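Local structure of probable dipeptidase (Pseudomonas aeruginosa, 3B40) at residues H93-R98 with D151-R156; R159-S164 with N169-S174. The protein probably hydrolyses dipeptides as a metal-dependent dipeptidase of the membrane dipeptidase (M19) family. The protein carries 11 engineered substitutions. One frame throughout, in Å; residues are numbered along the deposited sequence.

Interaction 1 of 2, residues H93-R98 with D151-R156; sequences HQQEIR and DKWAAR. With CA (calcium ion), chain F.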
loop_
_atom_site.group_PDB
_atom_site.type_symbol
_atom_site.label_atom_id
_atom_site.label_comp_id
_atom_site.label_asym_id
_atom_site.label_seq_id
_atom_site.Cartn_x
_atom_site.Cartn_y
_atom_site.Cartn_z
ATOM N N HIS A 93 -13.256 14.152 6.164
ATOM C CA HIS A 93 -12.314 15.157 6.658
ATOM C C HIS A 93 -10.846 14.709 6.566
ATOM O O HIS A 93 -9.997 15.502 6.215
ATOM C CB HIS A 93 -12.658 15.534 8.092
ATOM C CG HIS A 93 -13.973 16.239 8.228
ATOM N ND1 HIS A 93 -14.603 16.411 9.444
ATOM C CD2 HIS A 93 -14.783 16.803 7.300
ATOM C CE1 HIS A 93 -15.741 17.055 9.258
ATOM N NE2 HIS A 93 -15.875 17.303 7.966
ATOM N N GLN A 94 -10.570 13.443 6.860
ATOM C CA GLN A 94 -9.227 12.853 6.709
ATOM C C GLN A 94 -8.768 12.936 5.231
ATOM O O GLN A 94 -7.607 13.271 4.959
ATOM C CB GLN A 94 -9.192 11.396 7.200
ATOM C CG GLN A 94 -9.520 11.176 8.692
ATOM C CD GLN A 94 -10.005 9.750 9.041
ATOM O OE1 GLN A 94 -9.629 8.758 8.403
ATOM N NE2 GLN A 94 -10.851 9.655 10.075
ATOM N N GLN A 95 -9.683 12.668 4.286
ATOM C CA GLN A 95 -9.373 12.759 2.842
ATOM C C GLN A 95 -9.091 14.198 2.451
ATOM O O GLN A 95 -8.139 14.472 1.720
ATOM C CB GLN A 95 -10.520 12.272 1.960
ATOM C CG GLN A 95 -10.940 10.815 2.081
ATOM C CD GLN A 95 -12.038 10.505 1.080
ATOM O OE1 GLN A 95 -13.108 11.141 1.092
ATOM N NE2 GLN A 95 -11.792 9.533 0.211
ATOM N N GLU A 96 -9.926 15.117 2.926
ATOM C CA GLU A 96 -9.755 16.518 2.557
ATOM C C GLU A 96 -8.424 17.095 3.089
ATOM O O GLU A 96 -7.770 17.844 2.396
ATOM C CB GLU A 96 -10.935 17.354 3.024
ATOM C CG GLU A 96 -12.236 17.094 2.246
ATOM C CD GLU A 96 -12.168 17.506 0.764
ATOM O OE1 GLU A 96 -11.603 18.576 0.438
ATOM O OE2 GLU A 96 -12.702 16.756 -0.077
ATOM N N ILE A 97 -8.065 16.749 4.325
ATOM C CA ILE A 97 -6.789 17.120 4.909
ATOM C C ILE A 97 -5.642 16.651 4.028
ATOM O O ILE A 97 -4.746 17.440 3.701
ATOM C CB ILE A 97 -6.659 16.601 6.372
ATOM C CG1 ILE A 97 -7.657 17.377 7.265
ATOM C CG2 ILE A 97 -5.193 16.748 6.893
ATOM C CD1 ILE A 97 -7.730 16.912 8.663
ATOM N N ARG A 98 -5.682 15.381 3.616
ATOM C CA ARG A 98 -4.596 14.814 2.796
ATOM C C ARG A 98 -4.474 15.505 1.435
ATOM O O ARG A 98 -3.356 15.795 0.966
ATOM C CB ARG A 98 -4.712 13.291 2.719
ATOM C CG ARG A 98 -4.247 12.650 4.029
ATOM C CD ARG A 98 -4.486 11.167 4.094
ATOM N NE ARG A 98 -3.677 10.575 5.150
ATOM C CZ ARG A 98 -4.172 9.977 6.232
ATOM N NH1 ARG A 98 -3.342 9.490 7.142
ATOM N NH2 ARG A 98 -5.497 9.879 6.409
ATOM N N ASP A 151 -15.752 10.552 -10.178
ATOM C CA ASP A 151 -15.589 11.598 -11.183
ATOM C C ASP A 151 -15.002 12.872 -10.579
ATOM O O ASP A 151 -14.088 13.478 -11.140
ATOM C CB ASP A 151 -16.942 11.905 -11.855
ATOM C CG ASP A 151 -17.579 10.669 -12.479
ATOM O OD1 ASP A 151 -17.585 10.579 -13.728
ATOM O OD2 ASP A 151 -18.055 9.779 -11.732
ATOM N N LYS A 152 -15.524 13.255 -9.420
ATOM C CA LYS A 152 -15.082 14.447 -8.721
ATOM C C LYS A 152 -13.618 14.336 -8.230
ATOM O O LYS A 152 -12.834 15.272 -8.403
ATOM C CB LYS A 152 -16.037 14.754 -7.565
ATOM C CG LYS A 152 -17.478 15.119 -8.011
ATOM C CD LYS A 152 -18.417 15.313 -6.789
ATOM C CE LYS A 152 -19.793 15.850 -7.169
ATOM N NZ LYS A 152 -20.584 14.903 -8.029
ATOM N N TRP A 153 -13.242 13.190 -7.658
ATOM C CA TRP A 153 -11.852 12.968 -7.221
ATOM C C TRP A 153 -10.846 12.848 -8.376
ATOM O O TRP A 153 -9.747 13.404 -8.304
ATOM C CB TRP A 153 -11.763 11.800 -6.245
ATOM C CG TRP A 153 -12.169 12.156 -4.787
ATOM C CD1 TRP A 153 -13.270 11.705 -4.109
ATOM C CD2 TRP A 153 -11.436 12.982 -3.852
ATOM N NE1 TRP A 153 -13.290 12.225 -2.829
ATOM C CE2 TRP A 153 -12.172 13.000 -2.641
ATOM C CE3 TRP A 153 -10.239 13.716 -3.932
ATOM C CZ2 TRP A 153 -11.760 13.745 -1.515
ATOM C CZ3 TRP A 153 -9.813 14.451 -2.811
ATOM C CH2 TRP A 153 -10.576 14.454 -1.613
ATOM N N ALA A 154 -11.219 12.137 -9.446
ATOM C CA ALA A 154 -10.422 12.093 -10.677
ATOM C C ALA A 154 -10.142 13.510 -11.203
ATOM O O ALA A 154 -8.996 13.838 -11.575
ATOM C CB ALA A 154 -11.158 11.279 -11.745
ATOM N N ALA A 155 -11.180 14.354 -11.216
ATOM C CA ALA A 155 -11.054 15.736 -11.710
ATOM C C ALA A 155 -10.057 16.550 -10.880
ATOM O O ALA A 155 -9.353 17.399 -11.407
ATOM C CB ALA A 155 -12.424 16.429 -11.732
ATOM N N ARG A 156 -9.998 16.258 -9.591
ATOM C CA ARG A 156 -9.066 16.892 -8.663
ATOM C C ARG A 156 -7.622 16.324 -8.714
ATOM O O ARG A 156 -6.725 16.870 -8.084
ATOM C CB ARG A 156 -9.659 16.837 -7.246
ATOM C CG ARG A 156 -11.009 17.568 -7.197
ATOM C CD ARG A 156 -11.745 17.370 -5.882
ATOM N NE ARG A 156 -11.128 18.167 -4.830
ATOM C CZ ARG A 156 -11.353 18.011 -3.533
ATOM N NH1 ARG A 156 -12.181 17.065 -3.105
ATOM N NH2 ARG A 156 -10.738 18.803 -2.661
HETATM CA CA CA F . -18.267 17.504 6.889
#

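Interaction 2 of 2, residues R159-S164 with N169-S174; sequences RMFGFS and NDWADS. Engineered in segment 159-164: Ser164 (natural residue Asn). Engineered in segment 169-174: Ala172 (natural residue Ser).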
loop_
_atom_site.group_PDB
_atom_site.type_symbol
_atom_site.label_atom_id
_atom_site.label_comp_id
_atom_site.label_asym_id
_atom_site.label_seq_id
_atom_site.Cartn_x
_atom_site.Cartn_y
_atom_site.Cartn_z
ATOM N N ARG A 159 -5.377 9.454 -9.603
ATOM C CA ARG A 159 -5.061 8.648 -10.776
ATOM C C ARG A 159 -5.050 7.128 -10.530
ATOM O O ARG A 159 -4.870 6.340 -11.477
ATOM C CB ARG A 159 -3.742 9.136 -11.395
ATOM C CG ARG A 159 -3.852 10.497 -12.096
ATOM C CD ARG A 159 -4.796 10.447 -13.279
ATOM N NE ARG A 159 -5.041 11.764 -13.867
ATOM C CZ ARG A 159 -5.987 12.635 -13.500
ATOM N NH1 ARG A 159 -6.825 12.395 -12.493
ATOM N NH2 ARG A 159 -6.071 13.783 -14.151
ATOM N N MET A 160 -5.284 6.726 -9.271
ATOM C CA MET A 160 -5.319 5.313 -8.867
ATOM C C MET A 160 -6.292 5.248 -7.695
ATOM O O MET A 160 -6.289 6.151 -6.867
ATOM C CB MET A 160 -3.909 4.823 -8.422
ATOM C CG MET A 160 -3.808 3.300 -8.006
ATOM S SD MET A 160 -2.153 2.460 -7.862
ATOM C CE MET A 160 -1.313 3.433 -6.613
ATOM N N PHE A 161 -7.125 4.200 -7.652
ATOM C CA PHE A 161 -8.132 3.995 -6.604
ATOM C C PHE A 161 -8.129 2.530 -6.143
ATOM O O PHE A 161 -8.242 1.582 -6.960
ATOM C CB PHE A 161 -9.541 4.382 -7.131
ATOM C CG PHE A 161 -10.663 4.137 -6.138
ATOM C CD1 PHE A 161 -11.492 3.025 -6.253
ATOM C CD2 PHE A 161 -10.871 5.011 -5.089
ATOM C CE1 PHE A 161 -12.537 2.793 -5.321
ATOM C CE2 PHE A 161 -11.907 4.781 -4.162
ATOM C CZ PHE A 161 -12.721 3.684 -4.270
ATOM N N GLY A 162 -7.941 2.351 -4.849
ATOM C CA GLY A 162 -8.102 1.034 -4.227
ATOM C C GLY A 162 -9.383 1.033 -3.440
ATOM O O GLY A 162 -9.635 1.936 -2.658
ATOM N N PHE A 163 -10.229 0.051 -3.681
ATOM C CA PHE A 163 -11.501 -0.052 -2.975
ATOM C C PHE A 163 -11.372 -0.259 -1.490
ATOM O O PHE A 163 -12.275 0.118 -0.721
ATOM C CB PHE A 163 -12.244 -1.276 -3.493
ATOM C CG PHE A 163 -12.873 -1.083 -4.845
ATOM C CD1 PHE A 163 -14.238 -0.960 -4.946
ATOM C CD2 PHE A 163 -12.095 -1.085 -6.020
ATOM C CE1 PHE A 163 -14.853 -0.803 -6.200
ATOM C CE2 PHE A 163 -12.694 -0.910 -7.258
ATOM C CZ PHE A 163 -14.081 -0.793 -7.352
ATOM N N SER A 164 -10.299 -0.927 -1.072
ATOM C CA SER A 164 -10.275 -1.452 0.287
ATOM C C SER A 164 -9.152 -0.967 1.131
ATOM O O SER A 164 -8.117 -0.567 0.628
ATOM C CB SER A 164 -10.229 -2.982 0.286
ATOM O OG SER A 164 -11.347 -3.532 -0.376
ATOM N N ASN A 169 -16.278 -2.596 3.465
ATOM C CA ASN A 169 -17.084 -1.400 3.222
ATOM C C ASN A 169 -18.193 -1.747 2.229
ATOM O O ASN A 169 -18.281 -2.905 1.775
ATOM C CB ASN A 169 -16.203 -0.214 2.731
ATOM C CG ASN A 169 -15.578 -0.475 1.391
ATOM O OD1 ASN A 169 -16.288 -0.679 0.376
ATOM N ND2 ASN A 169 -14.245 -0.467 1.350
ATOM N N ASP A 170 -19.046 -0.768 1.913
ATOM C CA ASP A 170 -20.263 -1.033 1.116
ATOM C C ASP A 170 -20.036 -1.278 -0.374
ATOM O O ASP A 170 -20.957 -1.643 -1.081
ATOM C CB ASP A 170 -21.292 0.083 1.300
ATOM C CG ASP A 170 -21.798 0.161 2.735
ATOM O OD1 ASP A 170 -21.811 -0.865 3.445
ATOM O OD2 ASP A 170 -22.167 1.244 3.156
ATOM N N TRP A 171 -18.814 -1.075 -0.836
ATOM C CA TRP A 171 -18.416 -1.329 -2.238
ATOM C C TRP A 171 -17.685 -2.666 -2.433
ATOM O O TRP A 171 -17.826 -3.315 -3.466
ATOM C CB TRP A 171 -17.494 -0.196 -2.701
ATOM C CG TRP A 171 -18.182 1.123 -2.941
ATOM C CD1 TRP A 171 -19.366 1.553 -2.386
ATOM C CD2 TRP A 171 -17.757 2.172 -3.834
ATOM N NE1 TRP A 171 -19.675 2.824 -2.853
ATOM C CE2 TRP A 171 -18.703 3.225 -3.735
ATOM C CE3 TRP A 171 -16.656 2.336 -4.677
ATOM C CZ2 TRP A 171 -18.583 4.422 -4.468
ATOM C CZ3 TRP A 171 -16.534 3.525 -5.400
ATOM C CH2 TRP A 171 -17.494 4.548 -5.292
ATOM N N ALA A 172 -16.875 -3.050 -1.449
ATOM C CA ALA A 172 -16.022 -4.226 -1.580
ATOM C C ALA A 172 -15.750 -4.834 -0.212
ATOM O O ALA A 172 -15.553 -4.091 0.769
ATOM C CB ALA A 172 -14.694 -3.807 -2.215
ATOM N N ASP A 173 -15.689 -6.165 -0.154
ATOM C CA ASP A 173 -15.199 -6.887 1.046
ATOM C C ASP A 173 -13.677 -6.748 1.193
ATOM O O ASP A 173 -12.942 -6.755 0.204
ATOM C CB ASP A 173 -15.516 -8.386 1.000
ATOM C CG ASP A 173 -17.023 -8.697 0.943
ATOM O OD1 ASP A 173 -17.858 -7.890 1.420
ATOM O OD2 ASP A 173 -17.370 -9.778 0.407
ATOM N N SER A 174 -13.208 -6.711 2.433
ATOM C CA SER A 174 -11.787 -6.604 2.671
ATOM C C SER A 174 -11.187 -8.005 2.880
ATOM O O SER A 174 -11.891 -8.937 3.250
ATOM C CB SER A 174 -11.530 -5.699 3.878
ATOM O OG SER A 174 -10.158 -5.728 4.267
HETATM O O HOH W 1 -13.067 -3.487 1.819
#

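Interaction 1 of 2, residues H93-R98 with D151-R156
Between residues 93-98 of helix 87-108 and 151-156, on and just past helix 148-155, the nearest CA atoms are those of Gln95 and Trp153, 10.4 Å apart, so that long side chains span the gap. Arg156 reaches across to Glu96 with both terminal nitrogens in an end-on, two-pronged salt bridge: NH1 to OE2 at 3.1 Å, practically straight at 179°, and NH2 to OE1 at 3.2 Å. Carboxylate and guanidinium are nearly coplanar, 14° apart, and both oxygens are met on their syn sides. A bend in the Glu96 chain at chi2 (-65°) turns its carboxylate toward the arginine. The Trp153 indole lies against the ion pair: NH1 of Arg156 sits 3.4 Å above one face, toward its rim, and Glu96 OE2 comes obliquely to within 3.5 Å of CZ2. Gln95 runs extended past the ring, its OE1 3.9 Å from Trp153 CZ2, while Ile67 and Met137 of the barrel strands back both residues. His93 NE2 binds a calcium ion together with Asp89. Two matched bonds and the indole fix the guanidinium's rotation. Arg156 also makes a cation-pi contact with Tyr99, and its charge would probably help keep Glu96 ionised.

Interaction 2 of 2, residues R159-S164 with N169-S174
Phe163 and Ala172 meet through their CB atoms, 3.7 Å apart, where the chain leaves strand 160-162 and folds back on itself. Beside them the Phe163 ring reaches Trp171, with CE1 3.9 Å from CE3 of the indole. Phe161 meets the neighbouring atom of the indole's six-membered ring, Phe161 CZ to Trp171 CZ3 at 4.0 Å, the two ring planes inclined by 57° in an oblique pair. The two phenylalanines also touch each other, CE1 of Phe161 lying over the centre of the Phe163 ring; with CG anti to the backbone N (chi1 177°), Phe161 swings its ring to this place.

The polar link is the amide of Asn169. Its ND2 donates to Phe163 O at 2.9 Å, bent to 142° and tilted from the carbonyl plane. At the other end, OD1 accepts from Trp171 N at 2.8 Å, in the carbonyl plane, and from Ala172 N at 3.0 Å, above it. These three bonds, with a weak one from ND2 to Asn139 OD1, tie the turn to Phe163, just after the strand. A water bridges Ser164 OG and Ala172 O; both residues are engineered. Farther out, Ala198 of helix 193-205 packs on Phe163 and Trp171, and Asp173 accepts from the backbone N of Leu188 and Gly190. The bonds to Asn169 OD1 make an Asx turn, extended to an Asx motif, in the loop leading from a parallel barrel strand toward its following helix, as in TIM-barrel proteins.

Both contacts belong to the same part of the barrel, their centres 15 Å apart, and come in series along the chain: interaction 1 closes at Arg156 before interaction 2 opens at Arg159. Interaction 1 joins two helices on the outside of the parallel sheet; interaction 2 lies deeper, at the exit of strand 160-162, which pairs with strands 131-138 and 208-210. Helix 148-155 leads directly into that strand, and the short connection is tied by a probable hydrogen bond from Arg159 NH1 to Ala154 O, 2.8 Å long. Consecutive elements of one alpha/beta unit are thus fastened first to a neighbouring helix and then to the loop beyond the strand.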